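Local atomic coordinates of glycosyl transferase (Staphylococcus aureus, PDB entry 5U02), a protein that belongs to the glycosyl transferases and comprises here a helical linker and two beta domains of the TarS C-terminal type, in an assembly of three chains. Residues Gly165-Arg170 and Ala190-Arg195; Val184-Asn189 and Tyr194-Met199; Asn235-Thr240 and Leu256-Thr261; Asp278-Lys283 and Arg297-Glu302. All blocks are in the same frame, centred on the assembly; numbering follows the deposited sequence.

Contact 1: residues Gly165-Arg170 and Ala190-Arg195; sequences GHYDVR and ANKQYR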
loop_
_atom_site.group_PDB
_atom_site.type_symbol
_atom_site.label_atom_id
_atom_site.label_comp_id
_atom_site.label_asym_id
_atom_site.label_seq_id
_atom_site.Cartn_x
_atom_site.Cartn_y
_atom_site.Cartn_z
ATOM N N GLY A 165 8.888 6.592 8.106
ATOM C CA GLY A 165 9.151 6.611 6.685
ATOM C C GLY A 165 10.149 5.582 6.193
ATOM O O GLY A 165 10.144 5.265 4.999
ATOM N N HIS A 166 11.004 5.059 7.065
ATOM C CA HIS A 166 12.032 4.115 6.651
ATOM C C HIS A 166 11.638 2.669 6.911
ATOM O O HIS A 166 12.427 1.761 6.631
ATOM C CB HIS A 166 13.353 4.451 7.343
ATOM C CG HIS A 166 13.792 5.866 7.133
ATOM N ND1 HIS A 166 14.227 6.332 5.911
ATOM C CD2 HIS A 166 13.845 6.922 7.979
ATOM C CE1 HIS A 166 14.535 7.613 6.014
ATOM N NE2 HIS A 166 14.313 7.995 7.259
ATOM N N TYR A 167 10.437 2.433 7.435
ATOM C CA TYR A 167 9.937 1.090 7.677
ATOM C C TYR A 167 8.515 0.995 7.150
ATOM O O TYR A 167 7.852 2.005 6.908
ATOM C CB TYR A 167 9.980 0.734 9.171
ATOM C CG TYR A 167 9.282 1.745 10.052
ATOM C CD1 TYR A 167 7.960 1.565 10.426
ATOM C CD2 TYR A 167 9.943 2.881 10.507
ATOM C CE1 TYR A 167 7.311 2.486 11.227
ATOM C CE2 TYR A 167 9.303 3.808 11.313
ATOM C CZ TYR A 167 7.986 3.604 11.668
ATOM O OH TYR A 167 7.340 4.520 12.466
ATOM N N ASP A 168 8.051 -0.236 6.964
ATOM C CA ASP A 168 6.675 -0.503 6.578
ATOM C C ASP A 168 5.966 -1.235 7.708
ATOM O O ASP A 168 6.593 -1.956 8.491
ATOM C CB ASP A 168 6.598 -1.340 5.296
ATOM C CG ASP A 168 7.283 -0.674 4.118
ATOM O OD1 ASP A 168 7.467 0.560 4.147
ATOM O OD2 ASP A 168 7.632 -1.391 3.158
ATOM N N VAL A 169 4.653 -1.039 7.794
ATOM C CA VAL A 169 3.832 -1.688 8.807
ATOM C C VAL A 169 2.597 -2.274 8.139
ATOM O O VAL A 169 2.048 -1.690 7.198
ATOM C CB VAL A 169 3.433 -0.724 9.950
ATOM C CG1 VAL A 169 4.666 -0.055 10.551
ATOM C CG2 VAL A 169 2.440 0.317 9.475
ATOM N N ARG A 170 2.182 -3.444 8.612
ATOM C CA ARG A 170 0.927 -4.062 8.217
ATOM C C ARG A 170 0.261 -4.608 9.467
ATOM O O ARG A 170 0.931 -4.916 10.455
ATOM C CB ARG A 170 1.122 -5.205 7.204
ATOM C CG ARG A 170 1.846 -4.819 5.935
ATOM C CD ARG A 170 1.687 -5.892 4.860
ATOM N NE ARG A 170 2.424 -7.120 5.154
ATOM C CZ ARG A 170 2.337 -8.226 4.417
ATOM N NH1 ARG A 170 1.541 -8.251 3.352
ATOM N NH2 ARG A 170 3.041 -9.306 4.738
ATOM N N ALA A 190 -0.673 9.214 10.896
ATOM C CA ALA A 190 -0.368 10.559 11.358
ATOM C C ALA A 190 0.784 10.439 12.347
ATOM O O ALA A 190 0.593 9.959 13.472
ATOM C CB ALA A 190 -1.589 11.213 11.996
ATOM N N ASN A 191 1.971 10.866 11.921
ATOM C CA ASN A 191 3.218 10.634 12.658
ATOM C C ASN A 191 3.294 9.127 12.925
ATOM O O ASN A 191 3.167 8.337 11.978
ATOM C CB ASN A 191 3.261 11.536 13.883
ATOM C CG ASN A 191 3.391 13.010 13.515
ATOM O OD1 ASN A 191 4.497 13.524 13.355
ATOM N ND2 ASN A 191 2.258 13.694 13.382
ATOM N N LYS A 192 3.470 8.685 14.170
ATOM C CA LYS A 192 3.563 7.261 14.473
ATOM C C LYS A 192 2.235 6.683 14.958
ATOM O O LYS A 192 2.219 5.699 15.706
ATOM C CB LYS A 192 4.668 7.007 15.497
ATOM C CG LYS A 192 6.084 7.141 14.945
ATOM C CD LYS A 192 7.096 6.983 16.070
ATOM C CE LYS A 192 8.530 7.036 15.572
ATOM N NZ LYS A 192 8.867 5.846 14.748
ATOM N N GLN A 193 1.120 7.277 14.546
ATOM C CA GLN A 193 -0.204 6.707 14.755
ATOM C C GLN A 193 -0.653 6.058 13.454
ATOM O O GLN A 193 -0.849 6.752 12.455
ATOM C CB GLN A 193 -1.201 7.779 15.186
ATOM C CG GLN A 193 -0.844 8.491 16.471
ATOM C CD GLN A 193 -1.757 9.663 16.730
ATOM O OE1 GLN A 193 -2.633 9.601 17.585
ATOM N NE2 GLN A 193 -1.552 10.744 15.989
ATOM N N TYR A 194 -0.829 4.740 13.470
ATOM C CA TYR A 194 -1.111 3.971 12.264
ATOM C C TYR A 194 -2.536 3.424 12.321
ATOM O O TYR A 194 -2.870 2.648 13.223
ATOM C CB TYR A 194 -0.086 2.847 12.104
ATOM C CG TYR A 194 1.311 3.372 11.821
ATOM C CD1 TYR A 194 2.150 3.778 12.855
ATOM C CD2 TYR A 194 1.768 3.503 10.517
ATOM C CE1 TYR A 194 3.415 4.274 12.595
ATOM C CE2 TYR A 194 3.026 3.996 10.243
ATOM C CZ TYR A 194 3.845 4.380 11.288
ATOM O OH TYR A 194 5.102 4.875 11.039
ATOM N N ARG A 195 -3.361 3.818 11.349
ATOM C CA ARG A 195 -4.784 3.503 11.324
ATOM C C ARG A 195 -5.083 2.467 10.248
ATOM O O ARG A 195 -4.676 2.631 9.094
ATOM C CB ARG A 195 -5.612 4.764 11.075
ATOM C CG ARG A 195 -7.080 4.501 10.769
ATOM C CD ARG A 195 -7.819 5.813 10.613
ATOM N NE ARG A 195 -7.809 6.562 11.862
ATOM C CZ ARG A 195 -8.900 6.890 12.542
ATOM N NH1 ARG A 195 -10.097 6.558 12.072
ATOM N NH2 ARG A 195 -8.793 7.567 13.676
#
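Tyr-167 and Tyr-194 meet through their hydroxyls, OH to OH at 2.7 Å, in a hydrogen bond that either could donate. Lys-192 NZ gives a second hydrogen bond to Tyr-167 OH at 3.0 Å. The Lys-192 chain runs extended as far as CE and bends at its last torsion (chi4 -68°), which turns NZ to the phenol. NZ is also bonded to Ile-162 O. The tight part lies beside this cluster. Val-169 CG2 comes within 3.4 Å of Tyr-194 CD2, and CG1 of the same valine lies over one face of that ring. Looser is the type II' turn from Ala-190 to Gln-193, which adds little across the contact except Lys-192; Tyr-206 of the second subunit packs on Ala-190 and Gln-193. The contact joins the entry to strand 168-175 with the hairpin turn and strand 193-199, in the large antiparallel sheet of the first C-terminal domain. Leu-186 of strand 181-190 packs on Val-169 and Tyr-194, and Val-219 of strand 212-221 lies against Tyr-167 and Val-169.

Contact 2: residues Val184-Asn189 and Tyr194-Met199; sequences VPLSVN and YRFNIM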
loop_
_atom_site.group_PDB
_atom_site.type_symbol
_atom_site.label_atom_id
_atom_site.label_comp_id
_atom_site.label_asym_id
_atom_site.label_seq_id
_atom_site.Cartn_x
_atom_site.Cartn_y
_atom_site.Cartn_z
ATOM N N VAL A 184 -3.543 -6.775 6.571
ATOM C CA VAL A 184 -4.340 -5.607 6.210
ATOM C C VAL A 184 -3.389 -4.438 5.981
ATOM O O VAL A 184 -2.607 -4.100 6.879
ATOM C CB VAL A 184 -5.371 -5.265 7.295
ATOM C CG1 VAL A 184 -6.251 -4.119 6.828
ATOM C CG2 VAL A 184 -6.200 -6.484 7.645
ATOM N N PRO A 185 -3.421 -3.796 4.818
ATOM C CA PRO A 185 -2.535 -2.653 4.573
ATOM C C PRO A 185 -2.907 -1.448 5.427
ATOM O O PRO A 185 -4.034 -1.296 5.900
ATOM C CB PRO A 185 -2.742 -2.349 3.085
ATOM C CG PRO A 185 -4.028 -3.023 2.723
ATOM C CD PRO A 185 -4.159 -4.206 3.615
ATOM N N LEU A 186 -1.924 -0.577 5.611
ATOM C CA LEU A 186 -2.138 0.680 6.312
ATOM C C LEU A 186 -3.088 1.579 5.526
ATOM O O LEU A 186 -2.954 1.726 4.310
ATOM C CB LEU A 186 -0.796 1.381 6.522
ATOM C CG LEU A 186 -0.761 2.711 7.270
ATOM C CD1 LEU A 186 -1.217 2.534 8.698
ATOM C CD2 LEU A 186 0.641 3.290 7.220
ATOM N N SER A 187 -4.053 2.184 6.223
ATOM C CA SER A 187 -5.010 3.074 5.570
ATOM C C SER A 187 -4.536 4.521 5.571
ATOM O O SER A 187 -4.719 5.232 4.580
ATOM C CB SER A 187 -6.373 2.987 6.255
ATOM O OG SER A 187 -6.929 1.686 6.121
ATOM N N VAL A 188 -3.927 4.961 6.671
ATOM C CA VAL A 188 -3.385 6.307 6.818
ATOM C C VAL A 188 -2.537 6.307 8.081
ATOM O O VAL A 188 -2.788 5.528 9.006
ATOM C CB VAL A 188 -4.507 7.365 6.896
ATOM C CG1 VAL A 188 -5.312 7.206 8.188
ATOM C CG2 VAL A 188 -3.945 8.773 6.789
ATOM N N ASN A 189 -1.523 7.167 8.143
ATOM C CA ASN A 189 -0.811 7.335 9.398
ATOM C C ASN A 189 -0.523 8.807 9.638
ATOM O O ASN A 189 -0.226 9.558 8.705
ATOM C CB ASN A 189 0.481 6.496 9.453
ATOM C CG ASN A 189 1.559 6.994 8.526
ATOM O OD1 ASN A 189 1.538 6.718 7.325
ATOM N ND2 ASN A 189 2.542 7.695 9.086
ATOM N N TYR A 194 -0.829 4.740 13.470
ATOM C CA TYR A 194 -1.111 3.971 12.264
ATOM C C TYR A 194 -2.536 3.424 12.321
ATOM O O TYR A 194 -2.870 2.648 13.223
ATOM C CB TYR A 194 -0.086 2.847 12.104
ATOM C CG TYR A 194 1.311 3.372 11.821
ATOM C CD1 TYR A 194 2.150 3.778 12.855
ATOM C CD2 TYR A 194 1.768 3.503 10.517
ATOM C CE1 TYR A 194 3.415 4.274 12.595
ATOM C CE2 TYR A 194 3.026 3.996 10.243
ATOM C CZ TYR A 194 3.845 4.380 11.288
ATOM O OH TYR A 194 5.102 4.875 11.039
ATOM N N ARG A 195 -3.361 3.818 11.349
ATOM C CA ARG A 195 -4.784 3.503 11.324
ATOM C C ARG A 195 -5.083 2.467 10.248
ATOM O O ARG A 195 -4.676 2.631 9.094
ATOM C CB ARG A 195 -5.612 4.764 11.075
ATOM C CG ARG A 195 -7.080 4.501 10.769
ATOM C CD ARG A 195 -7.819 5.813 10.613
ATOM N NE ARG A 195 -7.809 6.562 11.862
ATOM C CZ ARG A 195 -8.900 6.890 12.542
ATOM N NH1 ARG A 195 -10.097 6.558 12.072
ATOM N NH2 ARG A 195 -8.793 7.567 13.676
ATOM N N PHE A 196 -5.811 1.421 10.624
ATOM C CA PHE A 196 -6.161 0.335 9.719
ATOM C C PHE A 196 -7.676 0.216 9.647
ATOM O O PHE A 196 -8.342 0.083 10.682
ATOM C CB PHE A 196 -5.538 -0.987 10.178
ATOM C CG PHE A 196 -4.033 -0.984 10.185
ATOM C CD1 PHE A 196 -3.323 -0.491 11.275
ATOM C CD2 PHE A 196 -3.332 -1.454 9.087
ATOM C CE1 PHE A 196 -1.932 -0.488 11.273
ATOM C CE2 PHE A 196 -1.953 -1.452 9.073
ATOM C CZ PHE A 196 -1.248 -0.969 10.166
ATOM N N ASN A 197 -8.219 0.284 8.426
ATOM C CA ASN A 197 -9.620 -0.025 8.156
ATOM C C ASN A 197 -9.687 -1.470 7.681
ATOM O O ASN A 197 -9.205 -1.789 6.590
ATOM C CB ASN A 197 -10.207 0.911 7.101
ATOM C CG ASN A 197 -10.165 2.369 7.517
ATOM O OD1 ASN A 197 -10.306 2.699 8.690
ATOM N ND2 ASN A 197 -9.967 3.252 6.545
ATOM N N ILE A 198 -10.272 -2.340 8.499
ATOM C CA ILE A 198 -10.445 -3.751 8.171
ATOM C C ILE A 198 -11.882 -3.927 7.700
ATOM O O ILE A 198 -12.804 -4.051 8.513
ATOM C CB ILE A 198 -10.150 -4.659 9.365
ATOM C CG1 ILE A 198 -8.751 -4.410 9.920
ATOM C CG2 ILE A 198 -10.310 -6.113 8.972
ATOM C CD1 ILE A 198 -8.582 -5.001 11.289
ATOM N N MET A 199 -12.072 -3.956 6.386
ATOM C CA MET A 199 -13.395 -4.122 5.800
ATOM C C MET A 199 -13.816 -5.585 5.900
ATOM O O MET A 199 -13.146 -6.467 5.352
ATOM C CB MET A 199 -13.377 -3.659 4.346
ATOM C CG MET A 199 -12.616 -2.363 4.143
ATOM S SD MET A 199 -13.256 -1.050 5.188
ATOM C CE MET A 199 -14.829 -0.754 4.398
#
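Ser-187 and Val-188 both face Arg-195 in a classic beta bulge. Arg-195 O takes a bond from Ser-187 N at 3.0 Å and a weak one from Val-188 N, and Arg-195 N returns a nearly straight bond to Val-188 O (N-H...O angle 163°). Asn-189 and Tyr-194 form the next antiparallel pair, which is non-hydrogen-bonded. The serine hydroxyl extends the grip: Ser-187 OG accepts from Asn-197 N at 3.0 Å. Ser-187 chi1 of -64° keeps OG on the side of its backbone N, within reach of Asn-197 N. Asn-197 ND2 itself bonds Asp-202 of the second subunit.

Leu-186 reaches two rings. Its CD1 sits over the face of Phe-196, 4.1 Å from the ring centroid, in a CH-pi contact. Leu-186 CD2 meets the edge of Tyr-194, 3.5 Å from Tyr-194 CD2. Val-184 CG1 touches Ile-198 CG1 at 4.0 Å. Asn-189 runs alongside Tyr-194, amide and ring planes 12° apart, and its ND2 bonds Asn-191 O. On the other face of the hairpin Val-188 CG1 lies against Arg-195 CD at 3.8 Å.

The hairpin pairs strand 181-190 with strand 193-199 in the large antiparallel sheet of the first C-terminal domain. Strand 150-159 bonds the outer side of 193-199, and strand 168-175 pairs with 181-190 on its far side.

Contact 3: residues Asn235-Thr240 and Leu256-Thr261; sequences NKYAYT and LTPYFT
Tyr-237 and Phe-260 form a T-shaped aromatic pair. The edge of Phe-260 is directed at the face of Tyr-237, with centroids 5.0 Å apart and planes at 85°. The closest atoms are Phe-260 CE2 and Tyr-237 CG, at 3.6 Å. CE2 and CZ both lean on the part of the ring near CG and CD1, towards its rim. On the opposite face of Tyr-237 lies the backbone N of Tyr-239.

Apolar contact continues at the far end of the tyrosine. Tyr-237 has CG trans to its backbone N (chi1 -175°), and this extends the phenol across to the strand. There Tyr-237 CZ is 4.3 Å from Pro-258 CB, and the hydroxyl oxygen also comes close to that carbon.

The polar link is made by water. Tyr-237 OH donates to water 1 at 2.7 Å, and the water donates to Pro-258 O at 2.9 Å. No direct hydrogen bond crosses between the segments.

Phe-146 of strand 138-146 touches both Tyr-237 and Pro-258, and Arg-234 makes a cation-pi contact with Phe-260. The chemistry implies a loop held to strand 252-260 mainly by aromatic and apolar contact, with one water bridging the phenol and the proline carbonyl.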
loop_
_atom_site.group_PDB
_atom_site.type_symbol
_atom_site.label_atom_id
_atom_site.label_comp_id
_atom_site.label_asym_id
_atom_site.label_seq_id
_atom_site.Cartn_x
_atom_site.Cartn_y
_atom_site.Cartn_z
ATOM N N ASN A 235 -5.560 2.262 25.089
ATOM C CA ASN A 235 -6.583 3.074 25.721
ATOM C C ASN A 235 -7.750 2.180 26.131
ATOM O O ASN A 235 -7.890 1.046 25.663
ATOM C CB ASN A 235 -7.064 4.183 24.782
ATOM C CG ASN A 235 -6.074 5.324 24.669
ATOM O OD1 ASN A 235 -5.355 5.630 25.618
ATOM N ND2 ASN A 235 -6.042 5.970 23.507
ATOM N N LYS A 236 -8.589 2.704 27.018
ATOM C CA LYS A 236 -9.694 1.915 27.546
ATOM C C LYS A 236 -10.588 1.427 26.411
ATOM O O LYS A 236 -11.026 2.214 25.567
ATOM C CB LYS A 236 -10.500 2.742 28.549
ATOM C CG LYS A 236 -11.468 1.923 29.394
ATOM C CD LYS A 236 -12.318 2.818 30.286
ATOM C CE LYS A 236 -13.172 2.001 31.247
ATOM N NZ LYS A 236 -13.944 2.866 32.192
ATOM N N TYR A 237 -10.829 0.115 26.381
ATOM C CA TYR A 237 -11.692 -0.478 25.366
ATOM C C TYR A 237 -13.087 0.125 25.455
ATOM O O TYR A 237 -13.667 0.224 26.543
ATOM C CB TYR A 237 -11.737 -1.993 25.553
ATOM C CG TYR A 237 -12.505 -2.758 24.491
ATOM C CD1 TYR A 237 -12.094 -2.751 23.161
ATOM C CD2 TYR A 237 -13.613 -3.524 24.830
ATOM C CE1 TYR A 237 -12.783 -3.466 22.198
ATOM C CE2 TYR A 237 -14.302 -4.247 23.873
ATOM C CZ TYR A 237 -13.885 -4.213 22.563
ATOM O OH TYR A 237 -14.578 -4.928 21.617
ATOM N N ALA A 238 -13.624 0.537 24.305
ATOM C CA ALA A 238 -14.788 1.413 24.282
ATOM C C ALA A 238 -16.116 0.677 24.417
ATOM O O ALA A 238 -17.154 1.336 24.519
ATOM C CB ALA A 238 -14.788 2.236 22.991
ATOM N N TYR A 239 -16.119 -0.654 24.426
ATOM C CA TYR A 239 -17.350 -1.426 24.481
ATOM C C TYR A 239 -17.365 -2.330 25.707
ATOM O O TYR A 239 -16.320 -2.686 26.260
ATOM C CB TYR A 239 -17.526 -2.281 23.219
ATOM C CG TYR A 239 -17.374 -1.508 21.931
ATOM C CD1 TYR A 239 -18.455 -0.854 21.360
ATOM C CD2 TYR A 239 -16.146 -1.426 21.292
ATOM C CE1 TYR A 239 -18.318 -0.138 20.186
ATOM C CE2 TYR A 239 -16.001 -0.711 20.118
ATOM C CZ TYR A 239 -17.090 -0.074 19.570
ATOM O OH TYR A 239 -16.946 0.635 18.401
ATOM N N THR A 240 -18.576 -2.696 26.127
ATOM C CA THR A 240 -18.741 -3.780 27.085
ATOM C C THR A 240 -18.176 -5.071 26.503
ATOM O O THR A 240 -18.253 -5.318 25.294
ATOM C CB THR A 240 -20.223 -3.967 27.425
ATOM O OG1 THR A 240 -20.779 -2.717 27.854
ATOM C CG2 THR A 240 -20.404 -5.002 28.527
ATOM N N LEU A 256 -18.595 -11.893 15.146
ATOM C CA LEU A 256 -17.180 -11.561 15.275
ATOM C C LEU A 256 -17.048 -10.791 16.581
ATOM O O LEU A 256 -17.625 -9.707 16.729
ATOM C CB LEU A 256 -16.685 -10.742 14.084
ATOM C CG LEU A 256 -15.205 -10.365 14.008
ATOM C CD1 LEU A 256 -14.363 -11.616 13.989
ATOM C CD2 LEU A 256 -14.899 -9.510 12.775
ATOM N N THR A 257 -16.318 -11.360 17.533
ATOM C CA THR A 257 -16.270 -10.839 18.900
ATOM C C THR A 257 -14.840 -10.485 19.269
ATOM O O THR A 257 -14.013 -11.396 19.465
ATOM C CB THR A 257 -16.828 -11.866 19.888
ATOM O OG1 THR A 257 -18.154 -12.247 19.497
ATOM C CG2 THR A 257 -16.868 -11.294 21.303
ATOM N N PRO A 258 -14.487 -9.204 19.360
ATOM C CA PRO A 258 -13.193 -8.846 19.946
ATOM C C PRO A 258 -13.170 -9.185 21.425
ATOM O O PRO A 258 -14.186 -9.105 22.120
ATOM C CB PRO A 258 -13.100 -7.329 19.725
ATOM C CG PRO A 258 -14.082 -7.037 18.627
ATOM C CD PRO A 258 -15.190 -8.033 18.812
ATOM N N TYR A 259 -11.992 -9.572 21.905
ATOM C CA TYR A 259 -11.816 -9.863 23.322
ATOM C C TYR A 259 -10.330 -9.837 23.628
ATOM O O TYR A 259 -9.490 -9.751 22.728
ATOM C CB TYR A 259 -12.433 -11.215 23.704
ATOM C CG TYR A 259 -11.701 -12.385 23.090
ATOM C CD1 TYR A 259 -11.856 -12.691 21.745
ATOM C CD2 TYR A 259 -10.852 -13.182 23.845
ATOM C CE1 TYR A 259 -11.179 -13.757 21.161
ATOM C CE2 TYR A 259 -10.175 -14.253 23.272
ATOM C CZ TYR A 259 -10.342 -14.538 21.934
ATOM O OH TYR A 259 -9.660 -15.607 21.384
ATOM N N PHE A 260 -10.018 -9.923 24.917
ATOM C CA PHE A 260 -8.658 -9.814 25.416
ATOM C C PHE A 260 -8.272 -11.109 26.110
ATOM O O PHE A 260 -9.059 -11.662 26.885
ATOM C CB PHE A 260 -8.530 -8.617 26.360
ATOM C CG PHE A 260 -8.850 -7.307 25.700
ATOM C CD1 PHE A 260 -7.892 -6.641 24.952
ATOM C CD2 PHE A 260 -10.118 -6.760 25.793
ATOM C CE1 PHE A 260 -8.191 -5.441 24.324
ATOM C CE2 PHE A 260 -10.419 -5.561 25.175
ATOM C CZ PHE A 260 -9.455 -4.898 24.441
ATOM N N THR A 261 -7.067 -11.588 25.823
ATOM C CA THR A 261 -6.655 -12.904 26.273
ATOM C C THR A 261 -6.354 -12.898 27.766
ATOM O O THR A 261 -6.024 -11.871 28.365
ATOM C CB THR A 261 -5.429 -13.382 25.494
ATOM O OG1 THR A 261 -4.360 -12.438 25.647
ATOM C CG2 THR A 261 -5.771 -13.538 24.020
HETATM O O HOH W 1 -16.080 -6.943 22.560
#

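Contact 4: residues Asp278-Lys283 and Arg297-Glu302; sequences DSISMK and RGYVFE
Ile-280 lies against Tyr-299, and its longer branch makes the contact. From CB, the chain takes CG1 to a place trans to the carbonyl carbon (chi1 -63°). CG1 is 3.8 Å from Tyr-299 CD1. The chain then stays extended, and CD1 stands over the centre of the tyrosine face, 3.8 Å from the centroid and 13° off the ring normal. This is a CH-pi contact. The same CD1 also reaches the edge of Phe-301, 4.5 Å from CZ.

The hydroxyl end of Tyr-299 is polar. Water 2 lies 3.0 Å from Tyr-299 OH and 3.2 Å from Ser-279 OG. It accepts from Arg-297 NE at 3.1 Å, in the plane of the guanidinium. Arg-297 NH1 forms a salt bridge with Glu-242.

Ile-280 is where helix 276-279 gives way to edge strand 280-285. Residues 297-302 link strands 289-294 and 304-310. A loop tyrosine packs on the edge strand of the antiparallel sheet, consistent with the E-set assignment of this second C-terminal domain.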
loop_
_atom_site.group_PDB
_atom_site.type_symbol
_atom_site.label_atom_id
_atom_site.label_comp_id
_atom_site.label_asym_id
_atom_site.label_seq_id
_atom_site.Cartn_x
_atom_site.Cartn_y
_atom_site.Cartn_z
ATOM N N ASP A 278 -31.923 -16.826 18.006
ATOM C CA ASP A 278 -31.498 -17.091 19.378
ATOM C C ASP A 278 -30.655 -15.968 19.966
ATOM O O ASP A 278 -30.543 -15.874 21.192
ATOM C CB ASP A 278 -30.697 -18.395 19.451
ATOM C CG ASP A 278 -31.579 -19.619 19.407
ATOM O OD1 ASP A 278 -32.803 -19.468 19.595
ATOM O OD2 ASP A 278 -31.052 -20.729 19.192
ATOM N N SER A 279 -30.055 -15.121 19.130
ATOM C CA SER A 279 -29.122 -14.107 19.605
ATOM C C SER A 279 -29.668 -12.694 19.543
ATOM O O SER A 279 -29.272 -11.859 20.356
ATOM C CB SER A 279 -27.823 -14.160 18.793
ATOM O OG SER A 279 -27.210 -15.427 18.895
ATOM N N ILE A 280 -30.551 -12.405 18.593
ATOM C CA ILE A 280 -31.030 -11.052 18.344
ATOM C C ILE A 280 -32.530 -11.115 18.119
ATOM O O ILE A 280 -33.005 -11.905 17.298
ATOM C CB ILE A 280 -30.320 -10.410 17.135
ATOM C CG1 ILE A 280 -28.819 -10.265 17.415
ATOM C CG2 ILE A 280 -30.940 -9.064 16.795
ATOM C CD1 ILE A 280 -28.025 -9.746 16.250
ATOM N N SER A 281 -33.275 -10.306 18.862
ATOM C CA SER A 281 -34.710 -10.199 18.678
ATOM C C SER A 281 -35.013 -8.985 17.814
ATOM O O SER A 281 -34.277 -7.995 17.825
ATOM C CB SER A 281 -35.439 -10.079 20.017
ATOM O OG SER A 281 -35.222 -8.803 20.591
ATOM N N MET A 282 -36.099 -9.080 17.054
ATOM C CA MET A 282 -36.560 -7.997 16.195
ATOM C C MET A 282 -38.011 -7.722 16.545
ATOM O O MET A 282 -38.851 -8.624 16.457
ATOM C CB MET A 282 -36.405 -8.360 14.716
ATOM C CG MET A 282 -36.872 -7.287 13.750
ATOM S SD MET A 282 -36.426 -7.653 12.032
ATOM C CE MET A 282 -37.176 -9.264 11.813
ATOM N N LYS A 283 -38.302 -6.494 16.969
ATOM C CA LYS A 283 -39.645 -6.137 17.397
ATOM C C LYS A 283 -40.027 -4.778 16.829
ATOM O O LYS A 283 -39.174 -3.976 16.437
ATOM C CB LYS A 283 -39.770 -6.107 18.926
ATOM C CG LYS A 283 -39.463 -7.428 19.614
ATOM C CD LYS A 283 -39.658 -7.301 21.119
ATOM C CE LYS A 283 -38.607 -8.081 21.888
ATOM N NZ LYS A 283 -38.361 -7.502 23.246
ATOM N N ARG A 297 -25.447 -10.476 24.299
ATOM C CA ARG A 297 -24.328 -9.564 24.142
ATOM C C ARG A 297 -24.781 -8.453 23.209
ATOM O O ARG A 297 -25.760 -8.598 22.474
ATOM C CB ARG A 297 -23.095 -10.287 23.588
ATOM C CG ARG A 297 -23.275 -10.771 22.152
ATOM C CD ARG A 297 -22.134 -11.669 21.690
ATOM N NE ARG A 297 -22.320 -13.066 22.071
ATOM C CZ ARG A 297 -21.508 -13.741 22.877
ATOM N NH1 ARG A 297 -20.440 -13.155 23.400
ATOM N NH2 ARG A 297 -21.765 -15.008 23.157
ATOM N N GLY A 298 -24.073 -7.332 23.255
ATOM C CA GLY A 298 -24.383 -6.251 22.349
ATOM C C GLY A 298 -23.881 -6.533 20.946
ATOM O O GLY A 298 -22.866 -7.199 20.744
ATOM N N TYR A 299 -24.620 -6.019 19.964
ATOM C CA TYR A 299 -24.226 -6.049 18.562
ATOM C C TYR A 299 -24.195 -4.623 18.034
ATOM O O TYR A 299 -25.177 -3.883 18.175
ATOM C CB TYR A 299 -25.186 -6.904 17.729
ATOM C CG TYR A 299 -24.909 -8.384 17.814
ATOM C CD1 TYR A 299 -25.433 -9.155 18.853
ATOM C CD2 TYR A 299 -24.124 -9.014 16.858
ATOM C CE1 TYR A 299 -25.176 -10.509 18.935
ATOM C CE2 TYR A 299 -23.863 -10.368 16.931
ATOM C CZ TYR A 299 -24.391 -11.110 17.970
ATOM O OH TYR A 299 -24.130 -12.459 18.044
ATOM N N VAL A 300 -23.072 -4.237 17.437
ATOM C CA VAL A 300 -22.886 -2.887 16.925
ATOM C C VAL A 300 -23.093 -2.907 15.418
ATOM O O VAL A 300 -22.504 -3.737 14.711
ATOM C CB VAL A 300 -21.497 -2.333 17.288
ATOM C CG1 VAL A 300 -21.495 -1.808 18.715
ATOM C CG2 VAL A 300 -20.424 -3.399 17.105
ATOM N N PHE A 301 -23.938 -2.002 14.931
ATOM C CA PHE A 301 -24.209 -1.851 13.513
ATOM C C PHE A 301 -23.807 -0.452 13.073
ATOM O O PHE A 301 -23.818 0.494 13.870
ATOM C CB PHE A 301 -25.694 -2.100 13.193
ATOM C CG PHE A 301 -26.128 -3.528 13.396
ATOM C CD1 PHE A 301 -26.472 -3.990 14.656
ATOM C CD2 PHE A 301 -26.184 -4.406 12.324
ATOM C CE1 PHE A 301 -26.866 -5.305 14.844
ATOM C CE2 PHE A 301 -26.576 -5.720 12.503
ATOM C CZ PHE A 301 -26.921 -6.172 13.767
ATOM N N GLU A 302 -23.444 -0.328 11.799
ATOM C CA GLU A 302 -23.106 0.976 11.248
ATOM C C GLU A 302 -24.347 1.859 11.198
ATOM O O GLU A 302 -25.407 1.438 10.725
ATOM C CB GLU A 302 -22.502 0.824 9.854
ATOM C CG GLU A 302 -23.245 -0.153 8.955
ATOM C CD GLU A 302 -22.871 -0.013 7.481
ATOM O OE1 GLU A 302 -23.355 -0.831 6.671
ATOM O OE2 GLU A 302 -22.108 0.913 7.131
HETATM O O HOH W 2 -24.846 -14.016 20.494
#

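In the fold
Contacts 1 and 2 both use strand 193-199, share Tyr-194 and Arg-195, and touch at Val-169, whose CG2 packs on Phe-196 and Leu-186. Contact 1 is buried; the others are partly buried. Contact 2 alone is a backbone-bonded strand pair. Contact 1 combines direct side-chain hydrogen bonds with valine-on-ring packing, whereas contacts 3 and 4 set a loop against a strand region with aromatic packing and a bridging water. Contacts 1 and 2 reach the second subunit, but no other chain of the assembly touches contacts 3 or 4. Strand 252-260 of contact 3 belongs to the same large sheet as contacts 1 and 2. Contact 4 lies in the next domain; Tyr-239 packs on Val-300, so contacts 3 and 4 touch.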